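PDB 5AH1: triacylglycerol lipase from Clostridium botulinum, which hydrolyses synthetic polyesters and probably triacylglycerol esters, as a zinc-binding esterase of the alpha/beta-hydrolase fold. Local coordinates for residues F86-K98 with I256-K270. Residues are numbered along the deposited sequence; the frame is centred on the assembly and turned at random.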
loop_
_atom_site.group_PDB
_atom_site.type_symbol
_atom_site.label_atom_id
_atom_site.label_comp_id
_atom_site.label_asym_id
_atom_site.label_seq_id
_atom_site.Cartn_x
_atom_site.Cartn_y
_atom_site.Cartn_z
ATOM N N PHE A 86 1.599 1.602 -4.204
ATOM C CA PHE A 86 1.758 2.389 -5.427
ATOM C C PHE A 86 2.904 1.819 -6.250
ATOM O O PHE A 86 3.974 1.528 -5.699
ATOM C CB PHE A 86 2.046 3.830 -4.996
ATOM C CG PHE A 86 2.207 4.822 -6.117
ATOM C CD1 PHE A 86 1.158 5.154 -6.947
ATOM C CD2 PHE A 86 3.390 5.491 -6.268
ATOM C CE1 PHE A 86 1.309 6.102 -7.928
ATOM C CE2 PHE A 86 3.533 6.435 -7.248
ATOM C CZ PHE A 86 2.496 6.731 -8.073
ATOM N N MET A 87 2.665 1.612 -7.541
ATOM C CA MET A 87 3.684 1.070 -8.435
ATOM C C MET A 87 4.227 -0.291 -7.982
ATOM O O MET A 87 5.399 -0.605 -8.185
ATOM C CB MET A 87 4.789 2.104 -8.712
ATOM C CG MET A 87 4.326 3.181 -9.720
ATOM S SD MET A 87 4.150 2.499 -11.393
ATOM C CE MET A 87 5.862 2.443 -11.848
ATOM N N GLY A 88 3.345 -1.103 -7.389
ATOM C CA GLY A 88 3.609 -2.516 -7.162
ATOM C C GLY A 88 2.962 -3.369 -8.234
ATOM O O GLY A 88 1.957 -2.960 -8.828
ATOM N N PHE A 89 3.554 -4.533 -8.503
ATOM C CA PHE A 89 3.127 -5.408 -9.592
ATOM C C PHE A 89 2.897 -6.835 -9.110
ATOM O O PHE A 89 3.139 -7.143 -7.944
ATOM C CB PHE A 89 4.148 -5.322 -10.723
ATOM C CG PHE A 89 4.216 -3.945 -11.305
ATOM C CD1 PHE A 89 3.292 -3.533 -12.253
ATOM C CD2 PHE A 89 5.155 -3.030 -10.851
ATOM C CE1 PHE A 89 3.301 -2.227 -12.751
ATOM C CE2 PHE A 89 5.176 -1.736 -11.354
ATOM C CZ PHE A 89 4.249 -1.334 -12.309
ATOM N N GLY A 90 2.414 -7.684 -10.009
ATOM C CA GLY A 90 1.997 -9.031 -9.658
ATOM C C GLY A 90 3.101 -10.055 -9.693
ATOM O O GLY A 90 4.219 -9.794 -10.148
ATOM N N ARG A 91 2.766 -11.241 -9.207
ATOM C CA ARG A 91 3.711 -12.352 -9.139
ATOM C C ARG A 91 4.230 -12.786 -10.500
ATOM O O ARG A 91 5.319 -13.336 -10.587
ATOM C CB ARG A 91 3.068 -13.549 -8.438
ATOM C CG ARG A 91 2.832 -13.328 -6.968
ATOM C CD ARG A 91 2.227 -14.567 -6.295
ATOM N NE ARG A 91 3.045 -15.770 -6.431
ATOM C CZ ARG A 91 4.078 -16.056 -5.648
ATOM N NH1 ARG A 91 4.447 -15.230 -4.681
ATOM N NH2 ARG A 91 4.765 -17.170 -5.834
ATOM N N ASP A 92 3.439 -12.544 -11.548
ATOM C CA ASP A 92 3.800 -12.884 -12.920
ATOM C C ASP A 92 4.486 -11.731 -13.652
ATOM O O ASP A 92 4.689 -11.798 -14.859
ATOM C CB ASP A 92 2.540 -13.277 -13.698
ATOM C CG ASP A 92 1.545 -12.125 -13.826
ATOM O OD1 ASP A 92 1.352 -11.385 -12.839
ATOM O OD2 ASP A 92 0.959 -11.959 -14.920
ATOM N N GLU A 93 4.841 -10.674 -12.932
ATOM C CA GLU A 93 5.474 -9.507 -13.537
ATOM C C GLU A 93 6.894 -9.322 -13.008
ATOM O O GLU A 93 7.284 -9.952 -12.027
ATOM C CB GLU A 93 4.616 -8.253 -13.280
ATOM C CG GLU A 93 3.204 -8.385 -13.866
ATOM C CD GLU A 93 2.347 -7.148 -13.728
ATOM O OE1 GLU A 93 1.715 -6.959 -12.673
ATOM O OE2 GLU A 93 2.248 -6.383 -14.704
ATOM N N LEU A 94 7.662 -8.490 -13.705
ATOM C CA LEU A 94 9.031 -8.127 -13.315
ATOM C C LEU A 94 9.981 -9.316 -13.286
ATOM O O LEU A 94 10.940 -9.332 -12.510
ATOM C CB LEU A 94 9.056 -7.404 -11.960
ATOM C CG LEU A 94 8.173 -6.163 -11.832
ATOM C CD1 LEU A 94 8.440 -5.484 -10.492
ATOM C CD2 LEU A 94 8.394 -5.199 -13.003
ATOM N N LEU A 95 9.721 -10.291 -14.154
ATOM C CA LEU A 95 10.600 -11.445 -14.322
ATOM C C LEU A 95 10.874 -12.127 -12.994
ATOM O O LEU A 95 11.980 -12.609 -12.741
ATOM C CB LEU A 95 11.902 -11.023 -15.008
ATOM C CG LEU A 95 11.677 -10.507 -16.432
ATOM C CD1 LEU A 95 12.946 -9.951 -17.015
ATOM C CD2 LEU A 95 11.124 -11.590 -17.337
ATOM N N GLY A 96 9.850 -12.196 -12.156
ATOM C CA GLY A 96 9.938 -12.974 -10.933
ATOM C C GLY A 96 10.344 -12.201 -9.694
ATOM O O GLY A 96 10.295 -12.761 -8.598
ATOM N N TYR A 97 10.760 -10.944 -9.839
ATOM C CA TYR A 97 11.072 -10.146 -8.665
ATOM C C TYR A 97 9.766 -9.821 -7.964
ATOM O O TYR A 97 8.877 -9.240 -8.575
ATOM C CB TYR A 97 11.778 -8.846 -9.048
ATOM C CG TYR A 97 12.398 -8.152 -7.857
ATOM C CD1 TYR A 97 13.686 -8.456 -7.451
ATOM C CD2 TYR A 97 11.687 -7.211 -7.123
ATOM C CE1 TYR A 97 14.248 -7.841 -6.353
ATOM C CE2 TYR A 97 12.245 -6.604 -6.019
ATOM C CZ TYR A 97 13.528 -6.914 -5.645
ATOM O OH TYR A 97 14.099 -6.322 -4.543
ATOM N N LYS A 98 9.648 -10.196 -6.692
ATOM C CA LYS A 98 8.379 -10.077 -5.967
ATOM C C LYS A 98 8.239 -8.763 -5.206
ATOM O O LYS A 98 9.184 -8.302 -4.567
ATOM C CB LYS A 98 8.231 -11.237 -4.967
ATOM C CG LYS A 98 8.147 -12.597 -5.629
ATOM C CD LYS A 98 6.782 -12.847 -6.281
ATOM C CE LYS A 98 6.744 -14.172 -7.052
ATOM N NZ LYS A 98 7.539 -14.103 -8.297
ATOM N N ILE A 256 15.469 -1.548 -10.009
ATOM C CA ILE A 256 15.204 -2.955 -9.747
ATOM C C ILE A 256 15.264 -3.778 -11.026
ATOM O O ILE A 256 15.894 -4.830 -11.054
ATOM C CB ILE A 256 13.829 -3.139 -9.073
ATOM C CG1 ILE A 256 13.794 -2.384 -7.745
ATOM C CG2 ILE A 256 13.514 -4.611 -8.867
ATOM C CD1 ILE A 256 14.902 -2.745 -6.790
ATOM N N THR A 257 14.621 -3.312 -12.092
ATOM C CA THR A 257 14.575 -4.100 -13.324
ATOM C C THR A 257 15.887 -4.039 -14.093
ATOM O O THR A 257 16.213 -4.964 -14.841
ATOM C CB THR A 257 13.460 -3.619 -14.282
ATOM O OG1 THR A 257 13.691 -2.259 -14.658
ATOM C CG2 THR A 257 12.107 -3.722 -13.620
ATOM N N GLY A 258 16.638 -2.957 -13.894
ATOM C CA GLY A 258 17.716 -2.584 -14.799
ATOM C C GLY A 258 17.180 -1.546 -15.774
ATOM O O GLY A 258 15.993 -1.569 -16.093
ATOM N N LYS A 259 18.026 -0.637 -16.256
ATOM C CA LYS A 259 17.523 0.524 -16.996
ATOM C C LYS A 259 16.966 0.162 -18.370
ATOM O O LYS A 259 16.109 0.865 -18.909
ATOM C CB LYS A 259 18.590 1.619 -17.130
ATOM C CG LYS A 259 19.665 1.377 -18.181
ATOM C CD LYS A 259 20.450 2.658 -18.475
ATOM C CE LYS A 259 21.083 3.229 -17.223
ATOM N NZ LYS A 259 22.062 4.307 -17.526
ATOM N N ASN A 260 17.455 -0.929 -18.940
ATOM C CA ASN A 260 16.983 -1.357 -20.249
ATOM C C ASN A 260 15.726 -2.209 -20.132
ATOM O O ASN A 260 14.760 -2.032 -20.889
ATOM C CB ASN A 260 18.091 -2.107 -20.975
ATOM C CG ASN A 260 19.317 -1.247 -21.179
ATOM O OD1 ASN A 260 19.205 -0.075 -21.547
ATOM N ND2 ASN A 260 20.493 -1.808 -20.910
ATOM N N LYS A 261 15.728 -3.122 -19.167
ATOM C CA LYS A 261 14.561 -3.959 -18.945
ATOM C C LYS A 261 13.359 -3.137 -18.477
ATOM O O LYS A 261 12.227 -3.592 -18.580
ATOM C CB LYS A 261 14.885 -5.077 -17.961
ATOM C CG LYS A 261 15.838 -6.118 -18.549
ATOM C CD LYS A 261 16.103 -7.247 -17.580
ATOM C CE LYS A 261 17.026 -8.302 -18.171
ATOM N NZ LYS A 261 17.406 -9.300 -17.127
ATOM N N LEU A 262 13.605 -1.918 -18.002
ATOM C CA LEU A 262 12.523 -1.001 -17.633
ATOM C C LEU A 262 11.601 -0.754 -18.822
ATOM O O LEU A 262 10.408 -0.533 -18.657
ATOM C CB LEU A 262 13.090 0.334 -17.144
ATOM C CG LEU A 262 12.075 1.411 -16.739
ATOM C CD1 LEU A 262 11.223 0.965 -15.559
ATOM C CD2 LEU A 262 12.801 2.718 -16.422
ATOM N N PHE A 263 12.155 -0.799 -20.024
ATOM C CA PHE A 263 11.361 -0.586 -21.222
ATOM C C PHE A 263 11.096 -1.876 -21.984
ATOM O O PHE A 263 10.955 -1.879 -23.212
ATOM C CB PHE A 263 12.031 0.459 -22.097
ATOM C CG PHE A 263 12.113 1.803 -21.439
ATOM C CD1 PHE A 263 10.976 2.573 -21.273
ATOM C CD2 PHE A 263 13.312 2.280 -20.945
ATOM C CE1 PHE A 263 11.041 3.795 -20.652
ATOM C CE2 PHE A 263 13.376 3.507 -20.325
ATOM C CZ PHE A 263 12.240 4.261 -20.179
ATOM N N SER A 264 11.008 -2.974 -21.242
ATOM C CA SER A 264 10.569 -4.246 -21.807
ATOM C C SER A 264 9.192 -4.578 -21.260
ATOM O O SER A 264 8.762 -4.026 -20.245
ATOM C CB SER A 264 11.560 -5.366 -21.499
ATOM O OG SER A 264 11.537 -5.702 -20.134
ATOM N N SER A 265 8.497 -5.481 -21.939
ATOM C CA SER A 265 7.111 -5.796 -21.604
ATOM C C SER A 265 7.031 -6.771 -20.446
ATOM O O SER A 265 6.675 -7.928 -20.624
ATOM C CB SER A 265 6.390 -6.377 -22.820
ATOM O OG SER A 265 6.461 -5.475 -23.895
ATOM N N ILE A 266 7.354 -6.290 -19.251
ATOM C CA ILE A 266 7.368 -7.137 -18.065
ATOM C C ILE A 266 6.527 -6.526 -16.942
ATOM O O ILE A 266 6.590 -6.977 -15.802
ATOM C CB ILE A 266 8.816 -7.444 -17.607
ATOM C CG1 ILE A 266 9.552 -6.174 -17.166
ATOM C CG2 ILE A 266 9.560 -8.163 -18.725
ATOM C CD1 ILE A 266 10.962 -6.427 -16.617
ATOM N N TYR A 267 5.732 -5.508 -17.265
ATOM C CA TYR A 267 4.760 -4.961 -16.322
ATOM C C TYR A 267 3.656 -4.218 -17.071
ATOM O O TYR A 267 3.846 -3.760 -18.187
ATOM C CB TYR A 267 5.431 -4.056 -15.275
ATOM C CG TYR A 267 6.168 -2.881 -15.845
ATOM C CD1 TYR A 267 7.474 -3.012 -16.302
ATOM C CD2 TYR A 267 5.558 -1.645 -15.954
ATOM C CE1 TYR A 267 8.155 -1.941 -16.836
ATOM C CE2 TYR A 267 6.226 -0.572 -16.479
ATOM C CZ TYR A 267 7.519 -0.719 -16.933
ATOM O OH TYR A 267 8.153 0.378 -17.462
ATOM N N ASP A 268 2.501 -4.121 -16.428
ATOM C CA ASP A 268 1.270 -3.596 -17.017
ATOM C C ASP A 268 0.730 -2.589 -16.007
ATOM O O ASP A 268 0.636 -2.892 -14.819
ATOM C CB ASP A 268 0.323 -4.791 -17.221
ATOM C CG ASP A 268 -1.064 -4.426 -17.762
ATOM O OD1 ASP A 268 -1.424 -3.237 -17.902
ATOM O OD2 ASP A 268 -1.816 -5.393 -18.052
ATOM N N LEU A 269 0.431 -1.376 -16.455
ATOM C CA LEU A 269 -0.084 -0.329 -15.559
ATOM C C LEU A 269 -1.581 -0.459 -15.284
ATOM O O LEU A 269 -2.107 0.219 -14.407
ATOM C CB LEU A 269 0.224 1.061 -16.096
ATOM C CG LEU A 269 1.709 1.347 -16.289
ATOM C CD1 LEU A 269 1.902 2.672 -17.005
ATOM C CD2 LEU A 269 2.456 1.331 -14.961
ATOM N N LYS A 270 -2.259 -1.341 -16.015
ATOM C CA LYS A 270 -3.630 -1.749 -15.694
ATOM C C LYS A 270 -4.620 -0.585 -15.673
ATOM O O LYS A 270 -5.563 -0.577 -14.883
ATOM C CB LYS A 270 -3.658 -2.530 -14.371
ATOM C CG LYS A 270 -2.570 -3.598 -14.297
ATOM C CD LYS A 270 -2.671 -4.537 -13.083
ATOM C CE LYS A 270 -1.553 -5.563 -13.105
ATOM N NZ LYS A 270 -0.213 -4.980 -12.919
HETATM O O HOH W 1 -0.082 -4.070 -10.291
#
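Glu93 and Lys270 form a salt bridge in this loop-to-loop contact of an alpha/beta-hydrolase fold. One loop follows strand 80-83. The other leaves the end of helix 242-257. The Met87 side chain lies near, without touching, a GxSxG pattern that includes Ser182 and is consistent with a nucleophile elbow.

The Glu93 carboxylate spans both loops. OE1 takes Lys270 NZ on its syn lone pair at 2.8 Å, and Gly90 N on its anti side. OE2 receives a weak, bent bond from Asp268 N. Lys270 NZ also donates to Asp268 O and to a water that bridges to Gly88 O, so the ammonium is gripped from both loops. Asp268 OD2 makes a salt bridge with Arg161. The backbones join directly where Leu94 N donates to Ile266 O at 2.8 Å, with an N-H...O angle of 165°.

Apolar groups fill in around these bonds. Tyr267 CB sits over one face of the Phe89 ring, while Asp268 O lies at its edge. The Phe89 and Tyr267 rings meet obliquely, with planes at 59°. Leu95 CG rests on Ile266 CG2 at 3.9 Å, nearer the surface. Tyr97 OH is hydrogen-bonded to Thr432 OG1. Ile256 chi1 (-60°) turns CG2 away from the backbone N, and this methyl makes a CH-pi contact over the face of the Tyr97 ring, 3.6 Å from the ring centroid.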